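Local coordinates for protein ABC sugar (Ribose) transporter, periplasmic substrate-binding subunit (Rhodobacter sphaeroides, PDB 3L49) that probably binds a sugar in the periplasm as the solute-binding subunit of an ABC transporter, at residues V230-V233 with E237-A240. Numbering follows the deposited sequence.
Sequences VEMV and ESPA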
# COMPACT_ATOMS: atom_id res chain seq x y z
N VAL A 230 12.16 6.27 -4.93
CA VAL A 230 12.35 7.73 -4.81
C VAL A 230 13.64 8.18 -5.51
O VAL A 230 13.62 9.09 -6.34
CB VAL A 230 12.37 8.14 -3.31
CG1 VAL A 230 12.77 9.60 -3.14
CG2 VAL A 230 11.02 7.91 -2.69
N GLU A 231 14.75 7.51 -5.18
CA GLU A 231 16.05 7.78 -5.79
C GLU A 231 16.06 7.59 -7.31
O GLU A 231 16.73 8.33 -8.02
CB GLU A 231 17.10 6.88 -5.14
CG GLU A 231 18.48 7.49 -5.10
CD GLU A 231 19.55 6.53 -4.60
OE1 GLU A 231 19.19 5.47 -4.03
OE2 GLU A 231 20.75 6.84 -4.76
N MET A 232 15.30 6.60 -7.79
CA MET A 232 15.10 6.38 -9.24
C MET A 232 14.31 7.50 -9.90
O MET A 232 14.61 7.90 -11.03
CB MET A 232 14.38 5.04 -9.47
CG MET A 232 15.25 3.80 -9.40
SD MET A 232 14.22 2.32 -9.32
CE MET A 232 15.39 1.07 -9.82
N VAL A 233 13.29 8.01 -9.20
CA VAL A 233 12.47 9.14 -9.68
C VAL A 233 13.32 10.41 -9.78
O VAL A 233 13.24 11.14 -10.77
CB VAL A 233 11.22 9.35 -8.78
CG1 VAL A 233 10.59 10.75 -8.99
CG2 VAL A 233 10.18 8.27 -9.05
N GLU A 237 18.31 10.02 -15.43
CA GLU A 237 18.68 8.99 -16.40
C GLU A 237 17.72 7.82 -16.32
O GLU A 237 17.58 7.04 -17.28
CB GLU A 237 20.10 8.47 -16.13
CG GLU A 237 21.17 9.53 -15.83
CD GLU A 237 21.65 10.27 -17.08
OE1 GLU A 237 21.41 9.80 -18.21
OE2 GLU A 237 22.29 11.34 -16.92
N SER A 238 17.06 7.69 -15.17
CA SER A 238 16.16 6.57 -14.89
C SER A 238 14.76 6.83 -15.42
O SER A 238 14.25 7.94 -15.31
CB SER A 238 16.13 6.31 -13.38
OG SER A 238 15.02 5.52 -13.02
N PRO A 239 14.12 5.79 -16.00
CA PRO A 239 12.72 5.88 -16.43
C PRO A 239 11.65 5.81 -15.32
O PRO A 239 10.49 5.57 -15.62
CB PRO A 239 12.58 4.70 -17.39
CG PRO A 239 13.57 3.71 -16.93
CD PRO A 239 14.72 4.49 -16.34
N ALA A 240 12.02 6.01 -14.06
CA ALA A 240 11.01 6.10 -13.01
C ALA A 240 10.36 7.48 -13.06
O ALA A 240 11.05 8.49 -12.96
CB ALA A 240 11.61 5.83 -11.65
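Met232 and Ser238 illustrate how a turn after a helix can fold back on the helix's last residues through one short polar side chain and a neighbouring methyl group. Ser238 CB lies 3.2 Å from Met232 O, and from there OG swings anti to the backbone N (chi1 163°), a rotation that brings the hydroxyl within reach of both the helix and its own chain. OG gives a weak hydrogen bond to Met232 O at 3.1 Å and accepts from Ala240 N at 3.2 Å, with an N-H...O angle of 158°; seen from OG, the two partners lie roughly at right angles. The latter bond closes an ST turn, so OG of the buried Ser238 takes part in the turn and also in the weak link to the helix. OG also lies 3.6 Å from Met232 CB, the root of a side chain that then runs away from the loop in extended form.

Much of the remaining contact is apolar. Ala240 CB packs against Met232 CB at 3.6 Å and reaches Val233 CG2 at 3.8 Å, bridging neighbouring helix residues with one methyl. Lys281 adds a further link, its NZ bonding to the carbonyl oxygens of Val233, Ser238 and Ala240. The contact thus joins helix 227-234 to strand 240-245 in this periplasmic binding protein fold, with Met232 and Ser238 resting on helix 200-212 and Ala240 touching Thr220 of strand 219-222.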